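Local structure of trichothecene 3-O-acetyltransferase (Gibberella zeae, 2RKV) at residues S228-F233 and E432-L437; K239-L244 and G421-A426; W270-R275 and K441-Y446. The protein transfers an acetyl group from acetyl-coenzyme A to the 3-hydroxyl of trichothecene mycotoxins such as T-2 toxin, as a member of the BAHD acyltransferase superfamily. One frame throughout, in Å; residues are numbered along the deposited sequence. Where two conformers were deposited one is given.

Interaction 1 of 3, residues S228-F233 and E432-L437; sequences SASWAF and EDMDRL
Met-434 reaches from helix 431-439 to strand 229-236 and carries this contact, its thioether laid against Ser-230 and Ala-232. The apolar part is small: Met-434 CE lies 4.1 Å from Ala-232 CB, and Met-434 SD is almost as near to that methyl. With CG anti to the backbone N (chi1 -173°) the chain leaves the helix toward the sheet, and bends at the next two torsions set its terminal methyl against the strand. An unbranched, flexible side chain suits this place, because the segment axes approach only to 8.5 Å; alanine on the strand presents a single methyl.

The polar neighbours meet the same methyl without bonding to it. Ser-230 OG sits 3.6 Å from Met-434 CE, and Ser-230 O is equally close to that carbon, so the terminal methyl rests against both oxygens of one residue. That carbonyl is engaged by Ser-428 OG of the adjoining strand.

Charged groups keep to other sides of the helix. Glu-432 OE2 accepts from Arg-436 NH1 at 3.2 Å with its anti lone pair, the oxygen tilted 17° from the guanidinium plane; the pair, one turn apart, is a salt bridge along the helix surface. Asp-433, buried, is gripped by Arg-277 and Arg-280, which tie the helix to the end of helix 261-277 and the loop after it.

On the strand, side chains alternate. Ser-230 and Ala-232 point to the helix, whereas Trp-231 points to the other face, where its NE1 bonds to Glu-406 O and its side chain lies about 7 Å from the bound T-2 toxin. This is alpha-on-beta packing in a BAHD acyltransferase: a helix covers one face of a mixed sheet whose other face approaches the toxin site.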
loop_
_atom_site.group_PDB
_atom_site.type_symbol
_atom_site.label_atom_id
_atom_site.label_comp_id
_atom_site.label_asym_id
_atom_site.label_seq_id
_atom_site.Cartn_x
_atom_site.Cartn_y
_atom_site.Cartn_z
ATOM N N SER A 228 -16.983 11.862 11.106
ATOM C CA SER A 228 -17.456 11.706 9.730
ATOM C C SER A 228 -16.311 12.018 8.761
ATOM O O SER A 228 -15.765 13.122 8.761
ATOM C CB SER A 228 -18.656 12.613 9.461
ATOM O OG SER A 228 -19.129 12.446 8.134
ATOM N N ALA A 229 -15.945 11.027 7.950
ATOM C CA ALA A 229 -14.772 11.135 7.081
ATOM C C ALA A 229 -15.057 10.566 5.694
ATOM O O ALA A 229 -16.096 9.939 5.474
ATOM C CB ALA A 229 -13.586 10.429 7.722
ATOM N N SER A 230 -14.139 10.797 4.759
ATOM C CA SER A 230 -14.285 10.261 3.413
ATOM C C SER A 230 -12.934 9.977 2.759
ATOM O O SER A 230 -11.892 10.347 3.298
ATOM C CB SER A 230 -15.112 11.210 2.534
ATOM O OG SER A 230 -14.352 12.323 2.095
ATOM N N TRP A 231 -12.989 9.306 1.609
ATOM C CA TRP A 231 -11.843 9.068 0.727
ATOM C C TRP A 231 -12.003 9.908 -0.541
ATOM O O TRP A 231 -13.117 10.086 -1.039
ATOM C CB TRP A 231 -11.804 7.592 0.308
ATOM C CG TRP A 231 -11.137 6.660 1.272
ATOM C CD1 TRP A 231 -11.740 5.737 2.080
ATOM C CD2 TRP A 231 -9.728 6.541 1.502
ATOM N NE1 TRP A 231 -10.793 5.065 2.815
ATOM C CE2 TRP A 231 -9.547 5.529 2.471
ATOM C CE3 TRP A 231 -8.597 7.187 0.973
ATOM C CZ2 TRP A 231 -8.279 5.158 2.941
ATOM C CZ3 TRP A 231 -7.332 6.822 1.442
ATOM C CH2 TRP A 231 -7.188 5.813 2.419
ATOM N N ALA A 232 -10.891 10.389 -1.089
ATOM C CA ALA A 232 -10.894 11.035 -2.394
ATOM C C ALA A 232 -9.540 10.907 -3.075
ATOM O O ALA A 232 -8.493 10.973 -2.412
ATOM C CB ALA A 232 -11.270 12.513 -2.273
ATOM N N PHE A 233 -9.551 10.755 -4.392
ATOM C CA PHE A 233 -8.363 10.870 -5.176
ATOM C C PHE A 233 -8.211 12.322 -5.583
ATOM O O PHE A 233 -9.163 12.988 -5.881
ATOM C CB PHE A 233 -8.469 10.115 -6.493
ATOM C CG PHE A 233 -8.351 8.591 -6.397
ATOM C CD1 PHE A 233 -8.949 7.808 -7.339
ATOM C CD2 PHE A 233 -7.669 7.969 -5.385
ATOM C CE1 PHE A 233 -8.879 6.460 -7.288
ATOM C CE2 PHE A 233 -7.585 6.626 -5.354
ATOM C CZ PHE A 233 -8.196 5.876 -6.291
ATOM N N GLU A 432 -14.521 18.068 7.667
ATOM C CA GLU A 432 -14.187 19.489 7.738
ATOM C C GLU A 432 -12.807 19.802 7.155
ATOM O O GLU A 432 -12.626 20.846 6.539
ATOM C CB GLU A 432 -14.387 20.073 9.141
ATOM C CG GLU A 432 -13.523 19.506 10.241
ATOM C CD GLU A 432 -13.935 20.038 11.603
ATOM O OE1 GLU A 432 -14.441 19.242 12.415
ATOM O OE2 GLU A 432 -13.772 21.253 11.852
ATOM N N ASP A 433 -11.864 18.871 7.329
ATOM C CA ASP A 433 -10.549 18.936 6.684
ATOM C C ASP A 433 -10.640 18.760 5.171
ATOM O O ASP A 433 -10.058 19.535 4.413
ATOM C CB ASP A 433 -9.622 17.861 7.258
ATOM C CG ASP A 433 -9.139 18.184 8.660
ATOM O OD1 ASP A 433 -9.459 19.275 9.189
ATOM O OD2 ASP A 433 -8.438 17.335 9.239
ATOM N N MET A 434 -11.363 17.732 4.732
ATOM C CA MET A 434 -11.530 17.488 3.302
ATOM C C MET A 434 -12.173 18.676 2.582
ATOM O O MET A 434 -11.706 19.081 1.515
ATOM C CB MET A 434 -12.327 16.204 3.052
ATOM C CG MET A 434 -12.384 15.794 1.586
ATOM S SD MET A 434 -10.816 15.097 0.996
ATOM C CE MET A 434 -10.934 13.439 1.669
ATOM N N ASP A 435 -13.234 19.231 3.174
ATOM C CA ASP A 435 -13.949 20.357 2.564
ATOM C C ASP A 435 -13.057 21.588 2.447
ATOM O O ASP A 435 -13.032 22.241 1.400
ATOM C CB ASP A 435 -15.223 20.698 3.349
ATOM C CG ASP A 435 -16.281 19.610 3.266
ATOM O OD1 ASP A 435 -16.296 18.841 2.276
ATOM O OD2 ASP A 435 -17.101 19.524 4.204
ATOM N N ARG A 436 -12.319 21.889 3.515
ATOM C CA ARG A 436 -11.404 23.033 3.524
ATOM C C ARG A 436 -10.252 22.830 2.542
ATOM O O ARG A 436 -9.831 23.770 1.860
ATOM C CB ARG A 436 -10.862 23.292 4.927
ATOM C CG ARG A 436 -11.904 23.870 5.878
ATOM C CD ARG A 436 -11.324 24.156 7.248
ATOM N NE ARG A 436 -12.284 24.896 8.070
ATOM C CZ ARG A 436 -12.787 24.476 9.229
ATOM N NH1 ARG A 436 -12.415 23.319 9.761
ATOM N NH2 ARG A 436 -13.662 25.239 9.876
ATOM N N LEU A 437 -9.744 21.599 2.473
ATOM C CA LEU A 437 -8.657 21.279 1.556
ATOM C C LEU A 437 -9.081 21.529 0.117
ATOM O O LEU A 437 -8.358 22.161 -0.644
ATOM C CB LEU A 437 -8.191 19.828 1.737
ATOM C CG LEU A 437 -6.856 19.453 1.087
ATOM C CD1 LEU A 437 -5.698 20.213 1.716
ATOM C CD2 LEU A 437 -6.641 17.949 1.194
#

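Interaction 2 of 3, residues K239-L244 and G421-A426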
loop_
_atom_site.group_PDB
_atom_site.type_symbol
_atom_site.label_atom_id
_atom_site.label_comp_id
_atom_site.label_asym_id
_atom_site.label_seq_id
_atom_site.Cartn_x
_atom_site.Cartn_y
_atom_site.Cartn_z
ATOM N N LYS A 239 3.562 18.392 -14.728
ATOM C CA LYS A 239 4.059 19.757 -14.519
ATOM C C LYS A 239 3.916 20.178 -13.049
ATOM O O LYS A 239 4.849 20.752 -12.472
ATOM C CB LYS A 239 3.356 20.749 -15.456
ATOM C CG LYS A 239 4.036 22.107 -15.535
ATOM C CD LYS A 239 3.409 22.997 -16.616
ATOM N N ALA A 240 2.763 19.886 -12.446
ATOM C CA ALA A 240 2.544 20.160 -11.017
ATOM C C ALA A 240 3.611 19.466 -10.175
ATOM O O ALA A 240 4.178 20.058 -9.260
ATOM C CB ALA A 240 1.152 19.712 -10.580
ATOM N N MET A 241 3.883 18.203 -10.497
ATOM C CA MET A 241 4.888 17.434 -9.766
ATOM C C MET A 241 6.278 18.071 -9.851
ATOM O O MET A 241 6.958 18.230 -8.827
ATOM C CB MET A 241 4.913 15.982 -10.254
ATOM C CG MET A 241 3.659 15.173 -9.853
ATOM S SD MET A 241 3.243 15.178 -8.086
ATOM C CE MET A 241 4.636 14.297 -7.362
ATOM N N SER A 242 6.688 18.447 -11.061
ATOM C CA SER A 242 8.012 19.048 -11.262
ATOM C C SER A 242 8.118 20.423 -10.590
ATOM O O SER A 242 9.178 20.781 -10.083
ATOM C CB SER A 242 8.362 19.134 -12.746
ATOM O OG SER A 242 7.475 19.989 -13.432
ATOM N N GLU A 243 7.015 21.175 -10.585
ATOM C CA GLU A 243 6.976 22.487 -9.920
ATOM C C GLU A 243 7.049 22.383 -8.393
ATOM O O GLU A 243 7.677 23.218 -7.735
ATOM C CB GLU A 243 5.767 23.305 -10.384
ATOM C CG GLU A 243 5.927 23.773 -11.831
ATOM C CD GLU A 243 4.736 24.529 -12.361
ATOM O OE1 GLU A 243 3.894 24.962 -11.552
ATOM O OE2 GLU A 243 4.651 24.705 -13.599
ATOM N N LEU A 244 6.418 21.349 -7.830
ATOM C CA LEU A 244 6.569 21.042 -6.402
ATOM C C LEU A 244 8.015 20.672 -6.060
ATOM O O LEU A 244 8.575 21.161 -5.072
ATOM C CB LEU A 244 5.633 19.897 -5.983
ATOM C CG LEU A 244 4.149 20.260 -5.868
ATOM C CD1 LEU A 244 3.315 19.008 -5.577
ATOM C CD2 LEU A 244 3.926 21.333 -4.791
ATOM N N GLY A 421 4.149 10.542 -15.816
ATOM C CA GLY A 421 4.572 11.256 -14.605
ATOM C C GLY A 421 3.441 11.765 -13.719
ATOM O O GLY A 421 3.687 12.301 -12.636
ATOM N N GLU A 422 2.199 11.588 -14.167
ATOM C CA GLU A 422 1.044 11.988 -13.369
ATOM C C GLU A 422 0.953 11.171 -12.082
ATOM O O GLU A 422 1.061 9.931 -12.102
ATOM C CB GLU A 422 -0.249 11.853 -14.180
ATOM C CG GLU A 422 -1.515 12.215 -13.419
ATOM C CD GLU A 422 -2.765 11.931 -14.229
ATOM O OE1 GLU A 422 -3.449 10.928 -13.932
ATOM O OE2 GLU A 422 -3.056 12.705 -15.167
ATOM N N PHE A 423 0.783 11.878 -10.965
ATOM C CA PHE A 423 0.555 11.247 -9.669
ATOM C C PHE A 423 -0.920 11.269 -9.304
ATOM O O PHE A 423 -1.658 12.195 -9.667
ATOM C CB PHE A 423 1.332 11.954 -8.558
ATOM C CG PHE A 423 2.715 11.397 -8.312
ATOM C CD1 PHE A 423 3.682 11.396 -9.325
ATOM C CD2 PHE A 423 3.069 10.920 -7.049
ATOM C CE1 PHE A 423 4.972 10.900 -9.081
ATOM C CE2 PHE A 423 4.358 10.422 -6.800
ATOM C CZ PHE A 423 5.302 10.410 -7.819
ATOM N N CYS A 424 -1.331 10.255 -8.553
ATOM C CA CYS A 424 -2.670 10.217 -7.980
ATOM C C CYS A 424 -2.546 9.896 -6.500
ATOM O O CYS A 424 -2.030 8.836 -6.128
ATOM C CB CYS A 424 -3.529 9.164 -8.675
ATOM S SG CYS A 424 -5.197 9.024 -7.967
ATOM N N ALA A 425 -2.983 10.828 -5.659
ATOM C CA ALA A 425 -2.958 10.627 -4.213
ATOM C C ALA A 425 -4.351 10.315 -3.675
ATOM O O ALA A 425 -5.307 11.046 -3.960
ATOM C CB ALA A 425 -2.361 11.861 -3.500
ATOM N N ALA A 426 -4.464 9.227 -2.913
ATOM C CA ALA A 426 -5.699 8.919 -2.179
ATOM C C ALA A 426 -5.604 9.439 -0.748
ATOM O O ALA A 426 -4.710 9.049 -0.000
ATOM C CB ALA A 426 -5.968 7.418 -2.184
#
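A Met-aromatic contact joins helix 238-249 to the start of strand 423-430, in the mixed sheet of this BAHD acyltransferase, with Met-241 over one face of the Phe-423 ring. The helix directly follows strand 229-236, the neighbour of strand 423-430 in that sheet, so the packing brings it back against an adjacent strand. Both side chains are buried, and the side chain of Phe-423 is about 7 Å from the bound coenzyme A.

Two parts of the thioether address the ring differently. The methyl makes a CH-pi contact: Met-241 CE stands 3.5 Å from the centroid of the Phe-423 ring and only 9° off its normal. The sulfur approaches obliquely, with Met-241 SD 4.3 Å from the same centroid and 3.8 Å from Phe-423 CB. Bends at the second and third torsions of Met-241 bring the methyl above the ring rather than past it, and the two side chains cross at about a right angle. Methionine suits the spot because its slim chain ends in a polarisable thioether and a methyl for the aromatic face; phenylalanine supplies a broad, flat apolar face for the methyl to rest on. Leu-265 of helix 261-277 touches both side chains, and Phe-236 also packs on Met-241.

Just before the strand, the chain turns through Gly-421 with a positive phi of 106°, a conformation readily adopted by glycine, which has no side chain to meet the preceding carbonyl oxygen. The carbonyl of the glycine completes the setting of the aromatic pair: Gly-421 O lies in the plane of the Phe-423 ring at its edge and 4.0 Å from Met-241 CG.

Interaction 3 of 3, residues W270-R275 and K441-Y446; sequences WKSASR and KEWTKY. Residues 445, 446 of segment 441-446 come from a tag, linker or insertion.
Arg-275 lays one face of its guanidinium over the side chain of Glu-442, with Glu-442 CB 3.5 Å above the plane and offset toward its rim. The acid is also a charge partner: Glu-442 OE2 lies 3.4 Å from Arg-275 NE. That oxygen stands well out of the guanidinium plane, so no N-H points at it and the salt bridge is electrostatic alone; the guanidinium and carboxylate planes are 41° apart. Arg-275 CD touches the same oxygen at 3.3 Å. A bend at the third torsion of the arginine (chi3 64°), after an extended start, folds the group alongside helix 441-444.

The stronger polar partner of Arg-275 NE is Asp-440, whose other carboxylate oxygen accepts from Trp-443 N. One aspartate thus ties the arginine to the start of the helix, and two acids near the guanidinium would be expected to stabilise its positive charge. Arg-275 NH1 gives a further, weak bond to Ser-272 OG at 3.1 Å, one turn back on its own helix.

Ser-272 faces Trp-443, the other anchor of the contact. Its hydroxyl meets the indole at the edge, near the ring plane, with Ser-272 OG 3.4 Å from Trp-443 CE3. This oxygen also bonds to Phe-268 O, which satisfies it within the helix. A small serine lets the two backbones come close, to 6.4 Å between Ser-272 CA and Trp-443 CA, while the large indole packs against Ser-272, Leu-437 and Phe-234, meeting the last edge-to-face. The contact is helix-against-helix packing in the layer beside the mixed sheet: a buried small-to-large fit of Ser-272 and Trp-443, flanked by a more exposed charged pair, joins helix 441-444, the last helix of the chain, to helix 261-277.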
loop_
_atom_site.group_PDB
_atom_site.type_symbol
_atom_site.label_atom_id
_atom_site.label_comp_id
_atom_site.label_asym_id
_atom_site.label_seq_id
_atom_site.Cartn_x
_atom_site.Cartn_y
_atom_site.Cartn_z
ATOM N N TRP A 270 1.591 17.112 3.816
ATOM C CA TRP A 270 1.719 17.348 5.258
ATOM C C TRP A 270 1.471 18.823 5.561
ATOM O O TRP A 270 0.725 19.162 6.487
ATOM C CB TRP A 270 3.103 16.926 5.757
ATOM C CG TRP A 270 3.239 16.814 7.259
ATOM C CD1 TRP A 270 2.235 16.831 8.200
ATOM C CD2 TRP A 270 4.458 16.608 7.980
ATOM N NE1 TRP A 270 2.769 16.661 9.463
ATOM C CE2 TRP A 270 4.130 16.525 9.355
ATOM C CE3 TRP A 270 5.805 16.493 7.596
ATOM C CZ2 TRP A 270 5.104 16.332 10.352
ATOM C CZ3 TRP A 270 6.769 16.300 8.583
ATOM C CH2 TRP A 270 6.413 16.226 9.946
ATOM N N LYS A 271 2.068 19.688 4.746
ATOM C CA LYS A 271 1.920 21.138 4.910
ATOM C C LYS A 271 0.470 21.583 4.689
ATOM O O LYS A 271 -0.082 22.352 5.494
ATOM C CB LYS A 271 2.867 21.862 3.956
ATOM C CG LYS A 271 2.834 23.391 4.064
ATOM C CD LYS A 271 3.869 24.032 3.142
ATOM C CE LYS A 271 5.294 23.491 3.364
ATOM N NZ LYS A 271 5.802 23.552 4.772
ATOM N N SER A 272 -0.151 21.081 3.618
ATOM C CA SER A 272 -1.535 21.435 3.275
ATOM C C SER A 272 -2.548 20.923 4.305
ATOM O O SER A 272 -3.460 21.660 4.695
ATOM C CB SER A 272 -1.911 20.953 1.874
ATOM O OG SER A 272 -1.078 21.529 0.882
ATOM N N ALA A 273 -2.397 19.665 4.738
ATOM C CA ALA A 273 -3.227 19.139 5.827
ATOM C C ALA A 273 -3.057 19.978 7.090
ATOM O O ALA A 273 -4.041 20.320 7.740
ATOM C CB ALA A 273 -2.922 17.657 6.115
ATOM N N SER A 274 -1.814 20.316 7.424
ATOM C CA SER A 274 -1.535 21.073 8.641
ATOM C C SER A 274 -2.157 22.460 8.553
ATOM O O SER A 274 -2.797 22.910 9.505
ATOM C CB SER A 274 -0.033 21.140 8.925
ATOM O OG SER A 274 0.479 19.835 9.156
ATOM N N ARG A 275 -1.998 23.106 7.399
ATOM C CA ARG A 275 -2.612 24.413 7.134
ATOM C C ARG A 275 -4.132 24.408 7.361
ATOM O O ARG A 275 -4.639 25.235 8.121
ATOM C CB ARG A 275 -2.280 24.898 5.719
ATOM C CG ARG A 275 -2.933 26.239 5.344
ATOM C CD ARG A 275 -2.410 26.792 4.014
ATOM N NE ARG A 275 -2.750 25.932 2.876
ATOM C CZ ARG A 275 -1.901 25.090 2.286
ATOM N NH1 ARG A 275 -2.310 24.345 1.260
ATOM N NH2 ARG A 275 -0.649 24.980 2.719
ATOM N N LYS A 441 -6.815 27.425 -1.911
ATOM C CA LYS A 441 -6.175 27.846 -3.165
ATOM C C LYS A 441 -4.710 27.418 -3.306
ATOM O O LYS A 441 -4.226 27.214 -4.424
ATOM C CB LYS A 441 -6.319 29.362 -3.383
ATOM C CG LYS A 441 -5.452 30.235 -2.486
ATOM N N GLU A 442 -4.000 27.288 -2.187
ATOM C CA GLU A 442 -2.607 26.834 -2.235
ATOM C C GLU A 442 -2.550 25.340 -2.606
ATOM O O GLU A 442 -1.623 24.893 -3.285
ATOM C CB GLU A 442 -1.879 27.120 -0.920
ATOM C CG GLU A 442 -1.581 28.623 -0.705
ATOM C CD GLU A 442 -0.972 28.930 0.656
ATOM O OE1 GLU A 442 0.259 29.136 0.727
ATOM O OE2 GLU A 442 -1.719 28.966 1.658
ATOM N N TRP A 443 -3.563 24.598 -2.171
ATOM C CA TRP A 443 -3.720 23.180 -2.509
ATOM C C TRP A 443 -4.179 22.992 -3.954
ATOM O O TRP A 443 -3.547 22.269 -4.721
ATOM C CB TRP A 443 -4.696 22.522 -1.525
ATOM C CG TRP A 443 -5.125 21.108 -1.871
ATOM C CD1 TRP A 443 -6.309 20.729 -2.453
ATOM C CD2 TRP A 443 -4.386 19.895 -1.640
ATOM N NE1 TRP A 443 -6.351 19.361 -2.596
ATOM C CE2 TRP A 443 -5.186 18.823 -2.105
ATOM C CE3 TRP A 443 -3.129 19.611 -1.086
ATOM C CZ2 TRP A 443 -4.767 17.483 -2.036
ATOM C CZ3 TRP A 443 -2.709 18.269 -1.013
ATOM C CH2 TRP A 443 -3.531 17.227 -1.486
ATOM N N THR A 444 -5.271 23.654 -4.331
ATOM C CA THR A 444 -5.849 23.487 -5.671
ATOM C C THR A 444 -4.969 24.030 -6.800
ATOM O O THR A 444 -5.177 23.693 -7.966
ATOM C CB THR A 444 -7.277 24.070 -5.777
ATOM O OG1 THR A 444 -7.240 25.486 -5.548
ATOM C CG2 THR A 444 -8.204 23.410 -4.762
ATOM N N LYS A 445 -3.989 24.866 -6.453
ATOM C CA LYS A 445 -2.986 25.307 -7.418
ATOM C C LYS A 445 -2.296 24.090 -8.060
ATOM O O LYS A 445 -1.940 24.121 -9.235
ATOM C CB LYS A 445 -1.959 26.214 -6.728
ATOM C CG LYS A 445 -0.816 26.706 -7.610
ATOM C CD LYS A 445 0.118 27.591 -6.790
ATOM C CE LYS A 445 1.326 28.050 -7.583
ATOM N NZ LYS A 445 2.291 28.756 -6.677
ATOM N N TYR A 446 -2.148 23.019 -7.280
ATOM C CA TYR A 446 -1.445 21.810 -7.727
ATOM C C TYR A 446 -2.356 20.586 -7.826
ATOM O O TYR A 446 -2.166 19.741 -8.698
ATOM C CB TYR A 446 -0.296 21.484 -6.768
ATOM C CG TYR A 446 0.821 22.507 -6.759
ATOM C CD1 TYR A 446 0.813 23.565 -5.848
ATOM C CD2 TYR A 446 1.887 22.408 -7.652
ATOM C CE1 TYR A 446 1.840 24.500 -5.830
ATOM C CE2 TYR A 446 2.923 23.340 -7.645
ATOM C CZ TYR A 446 2.891 24.380 -6.729
ATOM O OH TYR A 446 3.909 25.314 -6.715
#

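The three contacts share one half of the BAHD fold, around the mixed sheet containing strands 229-236 and 423-430. Interactions 1 and 2 use these neighbouring antiparallel strands, and their centres are 19 Å apart; interaction 3 lies 13 Å from each, in the helical layer. Along the chain the first segments come in the order 1, 2, 3, but the second segments run 2, 1, 3, so interaction 2 falls within the span of interaction 1 while interaction 3 crosses both. Leu-437 of interaction 1 touches Ser-272, and the inserted Tyr-446 packs on Leu-244 of interaction 2. Residues far apart in sequence thereby build one set of touching helices beside the strands that approach toxin and coenzyme A.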